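Local coordinates for STBB protein (Escherichia coli, PDB 2JD3) that probably binds the plasmid parC site as a ribbon-helix-helix dimer and couples it to actin-like ParM filaments during plasmid segregation, at residues A[59-64]-A[75-80]; A[10-15]-A[42-47]. All blocks are in the same frame, centred on the assembly; numbering follows the deposited sequence.

In the fold
The chain opens with a ribbon-helix-helix unit and continues into further helices, and the two contacts sample these two parts in series. Contact 2 comes first, joining strand 8-14 to helix 33-53; contact 1 follows, pairing helix 56-64 with helix 71-82. Their centres lie about 17 Å apart on opposite sides of the chain's centre, and their nearest atoms are about 7 Å apart, so they do not touch. Helix 56-64 follows helix 33-53 in the chain, with a short break between them, and so leads from contact 2 to contact 1. Both reach the second subunit, so dimer formation involves the strand-bearing part and the later helices alike.

Contact 1 of 2, residues A[59-64]-A[75-80]; sequences VLLTAI and VTLLSQ
Leu77 of helix 71-82 reaches across to helix 56-64 and meets three side chains there: Leu60, Leu61 and Ile64, which lie on one side of that helix. Most of the meeting falls on a single methyl. Leu77 CD2 lies 3.4 Å from Leu61 CD2, and the same methyl is 4.0 Å from Ile64 CG2. Leu61 has its CG anti to the carbonyl carbon (chi1 -71°), and from there its CD2 branch swings toward Leu77 although its CB does not head that way. Ile64 and Leu77 meet tip to tip, whereas Leu61 crosses Leu77 at a slant.

On the buried side, Leu61 is also covered by Leu50 and Val74, so this is the close-packed half of the contact. Leu60 and Ile64 border the looser, partly exposed half. Leu60 touches through CB and CG, its CB 4.0 Å from Leu77 CG. No hydrogen bond links the segments; the side chains meet through apolar atoms alone. In place of Leu77, an alanine here has no methyl to set against Leu61 CD2 and Ile64 CG2, and a gap would probably open between the helices.

The two short segments run roughly antiparallel, at 142°, with axes 10.5 Å apart at closest approach, a spacing that one leucine side chain largely bridges. Leu57 of helix 56-64 extends the same apolar seam by touching both Leu77 and Leu78. Helix 33-53 closes the inner side through Leu50 and Leu53, and Ser46 of the second subunit packs on Leu61, placing this helical pair beside the dimer interface.

Contact 2 of 2, residues A[10-15]-A[42-47]; sequences YTLYLH and NAFISG
Phe44 packs against Tyr10 and Leu12 in the core of a ribbon-helix-helix fold, where strand 8-14 pairs antiparallel with its counterpart from the second subunit and helix 33-53 lies behind this ribbon. Tyr10 and Leu12 face the helix.

The side chain of Phe44 can be followed outward. CB starts toward the strand, with CG anti to the backbone N (chi1 -171°), and these two atoms carry the ring to the ribbon without touching it themselves. CD1 is the first to make contact, 4.3 Å from Leu12 CD2. CE1 lies 4.4 Å from the same methyl, Leu12 CD2, so this flank of the ring rests on Leu12. At the tip, CZ approaches Tyr10 CD2 at 4.2 Å. On the ring's other flank from CE1, CE2 sits over one face of the Tyr10 ring, 4.3 Å above its plane and offset toward the rim. The two rings are oblique, with planes at 39° and centroids 5.4 Å apart.

Phe40 of the second subunit joins the cluster, meeting the Phe44 ring edge-to-face and contacting the Tyr10 ring as well, so the aromatic core is shared by both chains. Within the turn that carries Phe44, the backbone O of Asn42 accepts from both Ser46 N and Ser46 OG, the latter at 2.6 Å.

Contact 1 of 2, residues A[59-64]-A[75-80]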
loop_
_atom_site.group_PDB
_atom_site.type_symbol
_atom_site.label_atom_id
_atom_site.label_comp_id
_atom_site.label_asym_id
_atom_site.label_seq_id
_atom_site.Cartn_x
_atom_site.Cartn_y
_atom_site.Cartn_z
ATOM N N VAL A 59 1.642 1.502 -8.717
ATOM C CA VAL A 59 1.181 0.929 -9.979
ATOM C C VAL A 59 1.878 -0.424 -10.197
ATOM O O VAL A 59 1.379 -1.279 -10.909
ATOM C CB VAL A 59 1.349 1.929 -11.196
ATOM C CG1 VAL A 59 2.082 3.186 -10.753
ATOM C CG2 VAL A 59 2.024 1.250 -12.368
ATOM N N LEU A 60 3.014 -0.638 -9.554
ATOM C CA LEU A 60 3.694 -1.927 -9.662
ATOM C C LEU A 60 2.882 -2.975 -8.879
ATOM O O LEU A 60 2.720 -4.117 -9.321
ATOM C CB LEU A 60 5.103 -1.846 -9.058
ATOM C CG LEU A 60 6.370 -1.951 -9.910
ATOM C CD1 LEU A 60 6.051 -1.830 -11.376
ATOM C CD2 LEU A 60 7.325 -0.859 -9.477
ATOM N N LEU A 61 2.393 -2.590 -7.700
ATOM C CA LEU A 61 1.614 -3.510 -6.880
ATOM C C LEU A 61 0.305 -3.801 -7.564
ATOM O O LEU A 61 -0.138 -4.944 -7.590
ATOM C CB LEU A 61 1.319 -2.944 -5.486
ATOM C CG LEU A 61 2.410 -2.798 -4.421
ATOM C CD1 LEU A 61 1.726 -2.580 -3.084
ATOM C CD2 LEU A 61 3.267 -4.028 -4.334
ATOM N N THR A 62 -0.330 -2.777 -8.116
ATOM C CA THR A 62 -1.601 -3.017 -8.782
ATOM C C THR A 62 -1.379 -4.007 -9.905
ATOM O O THR A 62 -2.083 -5.009 -10.011
ATOM C CB THR A 62 -2.192 -1.745 -9.382
ATOM O OG1 THR A 62 -2.609 -0.872 -8.334
ATOM C CG2 THR A 62 -3.381 -2.082 -10.241
ATOM N N ALA A 63 -0.378 -3.722 -10.731
ATOM C CA ALA A 63 -0.041 -4.558 -11.868
ATOM C C ALA A 63 0.271 -6.020 -11.504
ATOM O O ALA A 63 -0.221 -6.941 -12.154
ATOM C CB ALA A 63 1.129 -3.929 -12.618
ATOM N N ILE A 64 1.069 -6.242 -10.467
ATOM C CA ILE A 64 1.424 -7.605 -10.079
ATOM C C ILE A 64 0.304 -8.373 -9.365
ATOM O O ILE A 64 0.268 -9.608 -9.406
ATOM C CB ILE A 64 2.680 -7.609 -9.168
ATOM C CG1 ILE A 64 3.455 -8.914 -9.352
ATOM C CG2 ILE A 64 2.280 -7.473 -7.711
ATOM C CD1 ILE A 64 4.802 -8.934 -8.641
ATOM N N VAL A 75 8.032 -6.762 -0.666
ATOM C CA VAL A 75 9.405 -6.433 -0.295
ATOM C C VAL A 75 10.273 -6.316 -1.542
ATOM O O VAL A 75 11.128 -5.435 -1.640
ATOM C CB VAL A 75 10.017 -7.495 0.652
ATOM C CG1 VAL A 75 11.410 -7.074 1.070
ATOM C CG2 VAL A 75 9.147 -7.668 1.879
ATOM N N THR A 76 10.037 -7.202 -2.500
ATOM C CA THR A 76 10.793 -7.200 -3.743
ATOM C C THR A 76 10.578 -5.916 -4.542
ATOM O O THR A 76 11.532 -5.198 -4.851
ATOM C CB THR A 76 10.410 -8.398 -4.599
ATOM O OG1 THR A 76 10.735 -9.600 -3.887
ATOM C CG2 THR A 76 11.152 -8.363 -5.927
ATOM N N LEU A 77 9.328 -5.627 -4.883
ATOM C CA LEU A 77 9.025 -4.407 -5.619
ATOM C C LEU A 77 9.605 -3.216 -4.854
ATOM O O LEU A 77 10.088 -2.249 -5.437
ATOM C CB LEU A 77 7.515 -4.258 -5.761
ATOM C CG LEU A 77 6.863 -4.836 -7.016
ATOM C CD1 LEU A 77 7.657 -5.993 -7.566
ATOM C CD2 LEU A 77 5.459 -5.265 -6.679
ATOM N N LEU A 78 9.564 -3.310 -3.533
ATOM C CA LEU A 78 10.071 -2.261 -2.669
ATOM C C LEU A 78 11.557 -1.990 -2.875
ATOM O O LEU A 78 11.996 -0.838 -2.918
ATOM C CB LEU A 78 9.838 -2.655 -1.220
ATOM C CG LEU A 78 8.926 -1.741 -0.429
ATOM C CD1 LEU A 78 8.797 -2.307 0.965
ATOM C CD2 LEU A 78 9.485 -0.325 -0.398
ATOM N N SER A 79 12.341 -3.059 -2.982
ATOM C CA SER A 79 13.777 -2.900 -3.145
ATOM C C SER A 79 14.139 -2.526 -4.571
ATOM O O SER A 79 15.032 -1.706 -4.795
ATOM C CB SER A 79 14.503 -4.178 -2.732
ATOM O OG SER A 79 14.047 -5.261 -3.496
ATOM N N GLN A 80 13.443 -3.123 -5.535
ATOM C CA GLN A 80 13.701 -2.830 -6.939
ATOM C C GLN A 80 13.318 -1.396 -7.237
ATOM O O GLN A 80 13.677 -0.849 -8.261
ATOM C CB GLN A 80 12.877 -3.754 -7.839
ATOM C CG GLN A 80 13.434 -5.154 -7.974
ATOM C CD GLN A 80 14.767 -5.175 -8.700
ATOM O OE1 GLN A 80 15.418 -6.216 -8.794
ATOM N NE2 GLN A 80 15.180 -4.021 -9.225
#

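Contact 2 of 2, residues A[10-15]-A[42-47]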
loop_
_atom_site.group_PDB
_atom_site.type_symbol
_atom_site.label_atom_id
_atom_site.label_comp_id
_atom_site.label_asym_id
_atom_site.label_seq_id
_atom_site.Cartn_x
_atom_site.Cartn_y
_atom_site.Cartn_z
ATOM N N TYR A 10 -12.932 12.038 -1.513
ATOM C CA TYR A 10 -12.306 11.601 -2.747
ATOM C C TYR A 10 -13.137 10.533 -3.443
ATOM O O TYR A 10 -13.740 9.667 -2.797
ATOM C CB TYR A 10 -10.892 11.080 -2.487
ATOM C CG TYR A 10 -9.947 12.138 -1.979
ATOM C CD1 TYR A 10 -9.982 12.551 -0.649
ATOM C CD2 TYR A 10 -9.041 12.760 -2.834
ATOM C CE1 TYR A 10 -9.141 13.560 -0.183
ATOM C CE2 TYR A 10 -8.195 13.776 -2.377
ATOM C CZ TYR A 10 -8.254 14.167 -1.052
ATOM O OH TYR A 10 -7.444 15.181 -0.596
ATOM N N THR A 11 -13.162 10.613 -4.772
ATOM C CA THR A 11 -13.910 9.681 -5.605
ATOM C C THR A 11 -12.960 8.948 -6.539
ATOM O O THR A 11 -12.149 9.573 -7.213
ATOM C CB THR A 11 -14.968 10.433 -6.447
ATOM O OG1 THR A 11 -16.034 10.872 -5.595
ATOM C CG2 THR A 11 -15.532 9.537 -7.537
ATOM N N LEU A 12 -13.059 7.623 -6.585
ATOM C CA LEU A 12 -12.181 6.839 -7.447
ATOM C C LEU A 12 -12.956 5.712 -8.137
ATOM O O LEU A 12 -14.024 5.309 -7.674
ATOM C CB LEU A 12 -11.013 6.279 -6.620
ATOM C CG LEU A 12 -11.330 5.267 -5.520
ATOM C CD1 LEU A 12 -11.292 3.864 -6.099
ATOM C CD2 LEU A 12 -10.319 5.371 -4.408
ATOM N N TYR A 13 -12.417 5.205 -9.245
ATOM C CA TYR A 13 -13.085 4.144 -9.993
ATOM C C TYR A 13 -12.247 2.900 -10.256
ATOM O O TYR A 13 -11.086 2.993 -10.657
ATOM C CB TYR A 13 -13.573 4.667 -11.354
ATOM C CG TYR A 13 -14.546 5.811 -11.266
ATOM C CD1 TYR A 13 -14.108 7.130 -11.340
ATOM C CD2 TYR A 13 -15.903 5.577 -11.039
ATOM C CE1 TYR A 13 -14.992 8.191 -11.183
ATOM C CE2 TYR A 13 -16.795 6.630 -10.880
ATOM C CZ TYR A 13 -16.335 7.936 -10.948
ATOM O OH TYR A 13 -17.212 8.978 -10.740
ATOM N N LEU A 14 -12.858 1.740 -10.043
ATOM C CA LEU A 14 -12.208 0.467 -10.310
ATOM C C LEU A 14 -12.798 -0.057 -11.625
ATOM O O LEU A 14 -13.836 0.433 -12.081
ATOM C CB LEU A 14 -12.469 -0.525 -9.175
ATOM C CG LEU A 14 -11.753 -0.241 -7.853
ATOM C CD1 LEU A 14 -11.905 -1.427 -6.913
ATOM C CD2 LEU A 14 -10.287 0.017 -8.118
ATOM N N HIS A 15 -12.138 -1.041 -12.230
ATOM C CA HIS A 15 -12.587 -1.613 -13.497
ATOM C C HIS A 15 -12.649 -3.127 -13.416
ATOM O O HIS A 15 -11.688 -3.816 -13.780
ATOM C CB HIS A 15 -11.627 -1.222 -14.609
ATOM C CG HIS A 15 -11.483 0.253 -14.784
ATOM N ND1 HIS A 15 -12.533 1.061 -15.159
ATOM C CD2 HIS A 15 -10.416 1.069 -14.626
ATOM C CE1 HIS A 15 -12.118 2.314 -15.225
ATOM N NE2 HIS A 15 -10.837 2.346 -14.906
ATOM N N ASN A 42 -7.975 3.910 5.137
ATOM C CA ASN A 42 -6.702 3.265 5.438
ATOM C C ASN A 42 -6.031 2.723 4.175
ATOM O O ASN A 42 -4.827 2.905 3.963
ATOM C CB ASN A 42 -6.919 2.135 6.439
ATOM C CG ASN A 42 -7.051 2.637 7.864
ATOM O OD1 ASN A 42 -7.812 2.084 8.653
ATOM N ND2 ASN A 42 -6.296 3.678 8.205
ATOM N N ALA A 43 -6.815 2.064 3.333
ATOM C CA ALA A 43 -6.286 1.513 2.102
ATOM C C ALA A 43 -5.790 2.645 1.214
ATOM O O ALA A 43 -4.761 2.523 0.552
ATOM C CB ALA A 43 -7.354 0.716 1.393
ATOM N N PHE A 44 -6.522 3.752 1.204
ATOM C CA PHE A 44 -6.151 4.910 0.398
ATOM C C PHE A 44 -4.863 5.561 0.935
ATOM O O PHE A 44 -3.875 5.683 0.206
ATOM C CB PHE A 44 -7.295 5.927 0.410
ATOM C CG PHE A 44 -7.116 7.067 -0.552
ATOM C CD1 PHE A 44 -7.186 6.854 -1.926
ATOM C CD2 PHE A 44 -6.913 8.362 -0.086
ATOM C CE1 PHE A 44 -7.063 7.915 -2.827
ATOM C CE2 PHE A 44 -6.788 9.433 -0.973
ATOM C CZ PHE A 44 -6.864 9.208 -2.348
ATOM N N ILE A 45 -4.876 5.961 2.210
ATOM C CA ILE A 45 -3.716 6.602 2.828
ATOM C C ILE A 45 -2.429 5.783 2.683
ATOM O O ILE A 45 -1.388 6.314 2.287
ATOM C CB ILE A 45 -3.960 6.911 4.332
ATOM C CG1 ILE A 45 -5.065 7.963 4.473
ATOM C CG2 ILE A 45 -2.680 7.436 4.971
ATOM C CD1 ILE A 45 -5.426 8.330 5.898
ATOM N N SER A 46 -2.496 4.491 2.992
ATOM C CA SER A 46 -1.314 3.650 2.870
ATOM C C SER A 46 -0.918 3.489 1.402
ATOM O O SER A 46 0.260 3.310 1.084
ATOM C CB SER A 46 -1.568 2.288 3.512
ATOM O OG SER A 46 -2.745 1.733 2.987
ATOM N N GLY A 47 -1.902 3.551 0.513
ATOM C CA GLY A 47 -1.616 3.446 -0.908
ATOM C C GLY A 47 -0.790 4.655 -1.316
ATOM O O GLY A 47 0.213 4.547 -2.015
#